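Local coordinates for protein aldehyde reductase YahK (Escherichia coli, PDB 1UUF) that reduces a wide range of aldehydes to the corresponding alcohols, strongly preferring NADPH as electron donor, and binds two zinc ions per subunit, at residues Arg42-Glu53 against Leu146-Glu157; Glu157-His165 against Ile317-Asp325. One frame throughout, in Å; residues are numbered along the deposited sequence.

How the contacts relate
Contact 1 (42-53 with 146-157) and contact 2 (157-165 with 317-325) follow one another along the chain and share E157, their centres about 16 Å apart. Contact 1 stays within the GroES-like domain, pairing strand 49-58 with strand 152-156; contact 2 carries the next strand, 161-162 of the same mixed sheet, against helix 317-330 of the zinc-binding dehydrogenase region. V160, turned from the helix, packs back on contact 1, its CG2 3.7 Å from CB of V155. Neither contact supplies a zinc ligand. G147 of contact 1 lies about 6 Å, side chain to side chain, from H82 of the catalytic site, whereas R158 of contact 2 comes within about 4 Å of C119, a ligand of the second zinc.

Contact 1. Residues Arg42-Glu53 against Leu146-Glu157; sequences RREPGPNDVKIE and LGGYSQQIVVHE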
# COMPACT_ATOMS: atom_id res chain seq x y z
N ARG A 42 2.94 42.14 3.40
CA ARG A 42 2.57 41.32 2.24
C ARG A 42 3.16 41.99 1.02
O ARG A 42 3.26 43.21 0.96
CB ARG A 42 1.05 41.25 2.08
CG ARG A 42 0.32 40.47 3.16
CD ARG A 42 0.83 39.06 3.25
NE ARG A 42 -0.00 38.23 4.11
CZ ARG A 42 0.30 36.98 4.45
NH1 ARG A 42 1.42 36.43 4.00
NH2 ARG A 42 -0.52 36.28 5.22
N ARG A 43 3.55 41.19 0.03
CA ARG A 43 4.12 41.73 -1.19
C ARG A 43 3.02 42.45 -1.96
O ARG A 43 1.83 42.19 -1.76
CB ARG A 43 4.70 40.62 -2.07
CG ARG A 43 3.67 39.63 -2.63
CD ARG A 43 4.28 38.80 -3.76
NE ARG A 43 3.33 37.88 -4.38
CZ ARG A 43 3.01 36.68 -3.89
NH1 ARG A 43 3.58 36.25 -2.77
NH2 ARG A 43 2.13 35.91 -4.52
N GLU A 44 3.41 43.38 -2.82
CA GLU A 44 2.44 44.09 -3.65
C GLU A 44 2.07 43.07 -4.71
O GLU A 44 2.93 42.32 -5.19
CB GLU A 44 3.07 45.32 -4.30
CG GLU A 44 3.40 46.44 -3.32
CD GLU A 44 2.16 46.97 -2.63
OE1 GLU A 44 1.22 47.39 -3.33
OE2 GLU A 44 2.13 46.97 -1.38
N PRO A 45 0.78 43.01 -5.09
CA PRO A 45 0.33 42.06 -6.11
C PRO A 45 1.08 42.17 -7.43
O PRO A 45 1.17 43.24 -8.02
CB PRO A 45 -1.15 42.40 -6.26
CG PRO A 45 -1.52 42.87 -4.89
CD PRO A 45 -0.35 43.75 -4.52
N GLY A 46 1.63 41.04 -7.89
CA GLY A 46 2.34 41.01 -9.15
C GLY A 46 1.36 40.76 -10.27
O GLY A 46 0.16 40.61 -10.01
N PRO A 47 1.81 40.70 -11.53
CA PRO A 47 0.90 40.47 -12.66
C PRO A 47 -0.00 39.24 -12.56
O PRO A 47 -1.12 39.25 -13.08
CB PRO A 47 1.84 40.42 -13.87
CG PRO A 47 3.15 39.98 -13.28
CD PRO A 47 3.20 40.78 -12.00
N ASN A 48 0.47 38.18 -11.91
CA ASN A 48 -0.32 36.96 -11.77
C ASN A 48 -0.91 36.78 -10.38
O ASN A 48 -1.51 35.74 -10.09
CB ASN A 48 0.53 35.73 -12.10
CG ASN A 48 1.13 35.78 -13.49
OD1 ASN A 48 0.41 35.90 -14.49
ND2 ASN A 48 2.45 35.69 -13.57
N ASP A 49 -0.74 37.78 -9.51
CA ASP A 49 -1.22 37.69 -8.14
C ASP A 49 -2.65 38.14 -7.85
O ASP A 49 -3.21 38.99 -8.54
CB ASP A 49 -0.30 38.47 -7.20
CG ASP A 49 1.08 37.85 -7.09
OD1 ASP A 49 1.18 36.62 -7.23
OD2 ASP A 49 2.04 38.61 -6.86
N VAL A 50 -3.20 37.56 -6.79
CA VAL A 50 -4.55 37.87 -6.33
C VAL A 50 -4.40 38.34 -4.88
O VAL A 50 -3.84 37.62 -4.05
CB VAL A 50 -5.46 36.62 -6.35
CG1 VAL A 50 -6.86 36.99 -5.86
CG2 VAL A 50 -5.52 36.03 -7.75
N LYS A 51 -4.89 39.54 -4.60
CA LYS A 51 -4.83 40.09 -3.24
C LYS A 51 -6.16 39.76 -2.59
O LYS A 51 -7.21 40.15 -3.08
CB LYS A 51 -4.63 41.61 -3.29
CG LYS A 51 -4.60 42.27 -1.92
CD LYS A 51 -4.39 43.77 -2.06
CE LYS A 51 -4.36 44.44 -0.70
NZ LYS A 51 -4.09 45.90 -0.84
N ILE A 52 -6.10 39.05 -1.47
CA ILE A 52 -7.29 38.58 -0.77
C ILE A 52 -7.48 39.13 0.64
O ILE A 52 -6.56 39.11 1.45
CB ILE A 52 -7.26 37.04 -0.67
CG1 ILE A 52 -7.13 36.44 -2.06
CG2 ILE A 52 -8.50 36.53 0.04
CD1 ILE A 52 -6.82 34.95 -2.06
N GLU A 53 -8.69 39.62 0.91
CA GLU A 53 -9.04 40.12 2.23
C GLU A 53 -9.61 38.88 2.91
O GLU A 53 -10.69 38.41 2.56
CB GLU A 53 -10.12 41.20 2.13
CG GLU A 53 -10.47 41.88 3.45
CD GLU A 53 -9.32 42.71 3.99
OE1 GLU A 53 -8.70 43.45 3.21
OE2 GLU A 53 -9.04 42.62 5.21
N LEU A 146 4.01 33.46 5.49
CA LEU A 146 3.18 33.71 6.66
C LEU A 146 1.75 33.33 6.26
O LEU A 146 1.26 33.77 5.22
CB LEU A 146 3.27 35.19 7.05
CG LEU A 146 4.70 35.66 7.30
CD1 LEU A 146 4.72 37.16 7.57
CD2 LEU A 146 5.31 34.89 8.46
N GLY A 147 1.10 32.53 7.10
CA GLY A 147 -0.24 32.03 6.81
C GLY A 147 -1.49 32.87 6.94
O GLY A 147 -1.46 34.10 6.94
N GLY A 148 -2.62 32.17 7.06
CA GLY A 148 -3.93 32.79 7.15
C GLY A 148 -4.42 33.40 8.44
O GLY A 148 -5.54 33.92 8.48
N TYR A 149 -3.63 33.34 9.51
CA TYR A 149 -4.04 33.96 10.77
C TYR A 149 -3.70 35.44 10.58
O TYR A 149 -2.98 36.03 11.39
CB TYR A 149 -3.23 33.43 11.95
CG TYR A 149 -3.54 32.02 12.41
CD1 TYR A 149 -4.41 31.19 11.70
CD2 TYR A 149 -2.91 31.51 13.54
CE1 TYR A 149 -4.63 29.87 12.12
CE2 TYR A 149 -3.12 30.21 13.96
CZ TYR A 149 -3.98 29.39 13.25
OH TYR A 149 -4.15 28.09 13.68
N SER A 150 -4.21 36.02 9.50
CA SER A 150 -3.93 37.41 9.18
C SER A 150 -5.09 38.05 8.43
O SER A 150 -6.05 37.37 8.05
CB SER A 150 -2.65 37.49 8.34
OG SER A 150 -2.76 36.66 7.19
N GLN A 151 -4.99 39.36 8.21
CA GLN A 151 -6.04 40.11 7.53
C GLN A 151 -6.04 39.98 6.01
O GLN A 151 -7.09 40.06 5.38
CB GLN A 151 -5.95 41.59 7.88
CG GLN A 151 -6.11 41.93 9.34
CD GLN A 151 -6.05 43.42 9.58
OE1 GLN A 151 -5.07 44.08 9.22
NE2 GLN A 151 -7.11 43.97 10.17
N GLN A 152 -4.85 39.80 5.43
CA GLN A 152 -4.71 39.70 3.98
C GLN A 152 -3.62 38.73 3.57
O GLN A 152 -2.72 38.41 4.34
CB GLN A 152 -4.39 41.07 3.38
CG GLN A 152 -5.53 42.09 3.45
CD GLN A 152 -5.13 43.46 2.92
OE1 GLN A 152 -5.97 44.34 2.76
NE2 GLN A 152 -3.84 43.65 2.66
N ILE A 153 -3.71 38.25 2.33
CA ILE A 153 -2.70 37.35 1.78
C ILE A 153 -2.68 37.58 0.28
O ILE A 153 -3.70 37.96 -0.31
CB ILE A 153 -3.02 35.86 2.12
CG1 ILE A 153 -1.82 34.97 1.76
CG2 ILE A 153 -4.28 35.41 1.38
CD1 ILE A 153 -1.93 33.54 2.30
N VAL A 154 -1.52 37.42 -0.34
CA VAL A 154 -1.37 37.62 -1.78
C VAL A 154 -0.85 36.31 -2.36
O VAL A 154 0.21 35.82 -1.97
CB VAL A 154 -0.38 38.77 -2.09
CG1 VAL A 154 -0.23 38.95 -3.59
CG2 VAL A 154 -0.87 40.05 -1.45
N VAL A 155 -1.60 35.75 -3.31
CA VAL A 155 -1.24 34.46 -3.89
C VAL A 155 -1.36 34.44 -5.41
O VAL A 155 -2.27 35.05 -5.98
CB VAL A 155 -2.17 33.35 -3.33
CG1 VAL A 155 -1.73 31.97 -3.83
CG2 VAL A 155 -2.17 33.40 -1.80
N HIS A 156 -0.44 33.72 -6.06
CA HIS A 156 -0.44 33.56 -7.51
C HIS A 156 -1.79 32.91 -7.83
O HIS A 156 -2.18 31.95 -7.17
CB HIS A 156 0.72 32.63 -7.90
CG HIS A 156 0.86 32.41 -9.37
ND1 HIS A 156 -0.08 31.74 -10.12
CD2 HIS A 156 1.86 32.73 -10.23
CE1 HIS A 156 0.32 31.66 -11.37
NE2 HIS A 156 1.50 32.26 -11.47
N GLU A 157 -2.50 33.42 -8.84
CA GLU A 157 -3.82 32.90 -9.16
C GLU A 157 -3.92 31.40 -9.43
O GLU A 157 -5.01 30.83 -9.30
CB GLU A 157 -4.46 33.66 -10.34
CG GLU A 157 -3.84 33.38 -11.69
CD GLU A 157 -4.77 33.78 -12.83
OE1 GLU A 157 -4.30 33.87 -13.98
OE2 GLU A 157 -5.98 33.99 -12.58
O HOH W 1 1.90 32.65 -4.52
O HOH W 2 -1.65 34.06 -14.44
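L146 O is gripped end-on by NH1 (2.9 Å) and NH2 of R42, both coming from one face of the carbonyl. G147 O takes a weak bond from the same NH2. R42 NE turns to Q152 O at 2.7 Å, 23° out of the guanidinium plane, and CG1 of I153 lies over the centre of that plane. A bend at chi2 of R42 (-57°) brings its guanidinium to these carbonyls. With an alanine here, the carbonyls of L146, G147 and Q152 would probably lose these donors, leaving the 146-150 loop less tied to the segment leading into strand 49-58. I153 and V155 exchange backbone bonds with I52 and V50. Between them V154 points to the other face, its CG1 3.6 Å from CB of D49 and in touch with R43, whose guanidinium grips both carboxylate oxygens of D49 and also pairs with D140. H156 presents a ring face to CB of N48, 3.9 Å from the centroid. E157 N donates to N48 O at 2.8 Å; a water joins its OE1 to N48 OD1, and its carboxylate also accepts from N of E96 and K97. Hydrogen-bonded and non-hydrogen-bonded pairs thus alternate in this antiparallel part of the GroES-like domain's mixed sheet.

Contact 2. Residues Glu157-His165 against Ile317-Asp325; sequences ERYVLRIRH and IPETQEMLD
R158 O meets CG2 of I317 at 3.2 Å, where the chain, between strands 152-156 and 161-162 of the GroES-like domain's sheet, begins to run along helix 317-330 of the Rossmann-type, nucleotide-binding part. The guanidinium of R158 pairs instead with E124, whose carboxylate also accepts from I317 N. The Y159 ring is approached obliquely by CG1 of I317, which lies 3.8 Å from CD2 of Y159, and its hydroxyl is hydrogen-bonded to S112.

L161 is directed toward the helix and packs among I317, T320, Q321 and L324. CG lies against CG2 of T320, CD1 reaches CG2 of I317 at 3.7 Å, and CB is pressed to 3.4 Å from CD1 of L324, tighter than usual for two carbons. The nearly straight chi2 of L324, 171°, carries that methyl outward between L161 and I163.

R162 turns its backbone to the helix. Its N donates to OE1 of Q321 at 2.9 Å, and its O accepts from NE2 of Q321 at 3.0 Å; both bonds are almost straight and use in-plane lone pairs. The amide thus bonds to the strand much as a neighbouring peptide would, brought alongside by the bend at chi2 of Q321 (62°). I163 has its CB directed away, yet CD1 comes back to touch both methyls of L324, while V173 packs on both residues.

R164 lies beside D325, its guanidinium over a face of that of R162, offset toward the rim. No direct bond joins the charges: NE of R164 and OD1 of D325 are 5.0 Å apart. One water accepts from NE and donates to OD1; a second donates to that OD1 and to R162 O, and NE2 of Q321 reaches the same OD1 at 3.1 Å, from above the carboxylate plane.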
# COMPACT_ATOMS: atom_id res chain seq x y z
N GLU A 157 -2.50 33.42 -8.84
CA GLU A 157 -3.82 32.90 -9.16
C GLU A 157 -3.92 31.40 -9.43
O GLU A 157 -5.01 30.83 -9.30
CB GLU A 157 -4.46 33.66 -10.34
CG GLU A 157 -3.84 33.38 -11.69
CD GLU A 157 -4.77 33.78 -12.83
OE1 GLU A 157 -4.30 33.87 -13.98
OE2 GLU A 157 -5.98 33.99 -12.58
N ARG A 158 -2.82 30.75 -9.80
CA ARG A 158 -2.88 29.32 -10.06
C ARG A 158 -3.24 28.55 -8.79
O ARG A 158 -3.80 27.45 -8.85
CB ARG A 158 -1.55 28.80 -10.60
CG ARG A 158 -1.46 27.26 -10.66
CD ARG A 158 -0.24 26.78 -11.44
NE ARG A 158 -0.14 25.32 -11.46
CZ ARG A 158 0.66 24.64 -12.27
NH1 ARG A 158 1.43 25.29 -13.14
NH2 ARG A 158 0.69 23.32 -12.23
N TYR A 159 -2.94 29.13 -7.64
CA TYR A 159 -3.20 28.47 -6.37
C TYR A 159 -4.38 29.02 -5.58
O TYR A 159 -4.57 28.67 -4.42
CB TYR A 159 -1.92 28.49 -5.54
CG TYR A 159 -0.74 28.00 -6.33
CD1 TYR A 159 -0.01 28.87 -7.15
CD2 TYR A 159 -0.40 26.65 -6.35
CE1 TYR A 159 1.01 28.40 -7.97
CE2 TYR A 159 0.63 26.17 -7.17
CZ TYR A 159 1.33 27.05 -7.97
OH TYR A 159 2.32 26.58 -8.79
N VAL A 160 -5.16 29.88 -6.22
CA VAL A 160 -6.33 30.46 -5.57
C VAL A 160 -7.55 29.72 -6.11
O VAL A 160 -7.66 29.51 -7.32
CB VAL A 160 -6.46 31.97 -5.88
CG1 VAL A 160 -7.75 32.52 -5.27
CG2 VAL A 160 -5.25 32.71 -5.33
N LEU A 161 -8.45 29.34 -5.21
CA LEU A 161 -9.66 28.60 -5.58
C LEU A 161 -10.89 29.50 -5.57
O LEU A 161 -10.94 30.47 -4.84
CB LEU A 161 -9.90 27.45 -4.60
CG LEU A 161 -8.88 26.31 -4.50
CD1 LEU A 161 -8.68 25.67 -5.86
CD2 LEU A 161 -7.56 26.82 -3.94
N ARG A 162 -11.89 29.15 -6.38
CA ARG A 162 -13.13 29.92 -6.44
C ARG A 162 -14.19 29.25 -5.57
O ARG A 162 -14.44 28.05 -5.70
CB ARG A 162 -13.63 30.00 -7.89
CG ARG A 162 -14.87 30.87 -8.09
CD ARG A 162 -14.57 32.34 -7.79
NE ARG A 162 -15.71 33.21 -8.05
CZ ARG A 162 -16.16 33.52 -9.26
NH1 ARG A 162 -15.56 33.03 -10.34
NH2 ARG A 162 -17.21 34.31 -9.40
N ILE A 163 -14.81 30.03 -4.69
CA ILE A 163 -15.87 29.53 -3.81
C ILE A 163 -17.22 29.80 -4.48
O ILE A 163 -17.50 30.93 -4.87
CB ILE A 163 -15.85 30.22 -2.44
CG1 ILE A 163 -14.51 29.98 -1.75
CG2 ILE A 163 -17.02 29.73 -1.58
CD1 ILE A 163 -14.10 28.53 -1.67
N ARG A 164 -18.04 28.76 -4.59
CA ARG A 164 -19.35 28.86 -5.21
C ARG A 164 -20.50 28.76 -4.20
O ARG A 164 -21.67 28.92 -4.57
CB ARG A 164 -19.51 27.78 -6.28
CG ARG A 164 -18.56 27.92 -7.47
CD ARG A 164 -18.83 29.19 -8.27
NE ARG A 164 -17.97 29.28 -9.45
CZ ARG A 164 -18.03 30.26 -10.35
NH1 ARG A 164 -18.92 31.23 -10.22
NH2 ARG A 164 -17.20 30.26 -11.39
N HIS A 165 -20.17 28.50 -2.95
CA HIS A 165 -21.17 28.42 -1.89
C HIS A 165 -21.72 29.82 -1.66
O HIS A 165 -21.07 30.81 -1.99
CB HIS A 165 -20.54 27.97 -0.57
CG HIS A 165 -20.12 26.53 -0.53
ND1 HIS A 165 -20.75 25.61 0.28
CD2 HIS A 165 -19.11 25.88 -1.14
CE1 HIS A 165 -20.13 24.44 0.17
NE2 HIS A 165 -19.13 24.58 -0.69
N ILE A 317 -4.22 21.47 -6.90
CA ILE A 317 -5.18 22.56 -7.05
C ILE A 317 -6.42 22.18 -7.85
O ILE A 317 -7.55 22.44 -7.42
CB ILE A 317 -4.52 23.81 -7.67
CG1 ILE A 317 -3.31 24.24 -6.82
CG2 ILE A 317 -5.52 24.96 -7.71
CD1 ILE A 317 -3.66 24.64 -5.39
N PRO A 318 -6.24 21.55 -9.03
CA PRO A 318 -7.42 21.17 -9.82
C PRO A 318 -8.45 20.37 -9.02
O PRO A 318 -9.65 20.63 -9.12
CB PRO A 318 -6.82 20.36 -10.96
CG PRO A 318 -5.50 21.03 -11.17
CD PRO A 318 -5.00 21.24 -9.76
N GLU A 319 -7.99 19.41 -8.23
CA GLU A 319 -8.91 18.60 -7.45
C GLU A 319 -9.53 19.39 -6.30
O GLU A 319 -10.66 19.13 -5.90
CB GLU A 319 -8.23 17.35 -6.90
CG GLU A 319 -9.19 16.43 -6.16
CD GLU A 319 -8.58 15.09 -5.83
OE1 GLU A 319 -7.48 15.07 -5.24
OE2 GLU A 319 -9.20 14.05 -6.16
N THR A 320 -8.77 20.33 -5.75
CA THR A 320 -9.29 21.16 -4.67
C THR A 320 -10.45 21.97 -5.24
O THR A 320 -11.47 22.16 -4.58
CB THR A 320 -8.21 22.10 -4.10
OG1 THR A 320 -7.08 21.32 -3.68
CG2 THR A 320 -8.74 22.87 -2.89
N GLN A 321 -10.30 22.44 -6.48
CA GLN A 321 -11.37 23.21 -7.11
C GLN A 321 -12.58 22.31 -7.37
O GLN A 321 -13.72 22.71 -7.18
CB GLN A 321 -10.91 23.82 -8.43
CG GLN A 321 -11.96 24.74 -9.05
CD GLN A 321 -12.28 25.92 -8.16
OE1 GLN A 321 -11.47 26.83 -8.01
NE2 GLN A 321 -13.47 25.92 -7.56
N GLU A 322 -12.31 21.08 -7.83
CA GLU A 322 -13.37 20.12 -8.11
C GLU A 322 -14.15 19.86 -6.83
O GLU A 322 -15.39 19.81 -6.83
CB GLU A 322 -12.77 18.81 -8.61
CG GLU A 322 -13.80 17.74 -8.96
CD GLU A 322 -13.17 16.39 -9.23
OE1 GLU A 322 -12.99 15.61 -8.27
OE2 GLU A 322 -12.85 16.12 -10.41
N MET A 323 -13.42 19.70 -5.73
CA MET A 323 -14.04 19.45 -4.44
C MET A 323 -14.95 20.59 -4.03
O MET A 323 -16.07 20.38 -3.58
CB MET A 323 -12.97 19.25 -3.37
CG MET A 323 -13.55 19.06 -1.98
SD MET A 323 -12.33 19.38 -0.71
CE MET A 323 -11.96 21.13 -1.03
N LEU A 324 -14.46 21.82 -4.17
CA LEU A 324 -15.25 22.98 -3.81
C LEU A 324 -16.54 23.07 -4.63
O LEU A 324 -17.60 23.39 -4.10
CB LEU A 324 -14.42 24.26 -3.97
CG LEU A 324 -13.34 24.41 -2.89
CD1 LEU A 324 -12.41 25.56 -3.24
CD2 LEU A 324 -14.01 24.65 -1.54
N ASP A 325 -16.44 22.78 -5.93
CA ASP A 325 -17.61 22.82 -6.80
C ASP A 325 -18.61 21.75 -6.38
O ASP A 325 -19.81 22.00 -6.28
CB ASP A 325 -17.20 22.58 -8.26
CG ASP A 325 -16.29 23.68 -8.80
OD1 ASP A 325 -16.23 24.77 -8.20
OD2 ASP A 325 -15.65 23.45 -9.86
O HOH W 3 -16.47 26.17 -5.79
O HOH W 4 -15.98 27.29 -9.64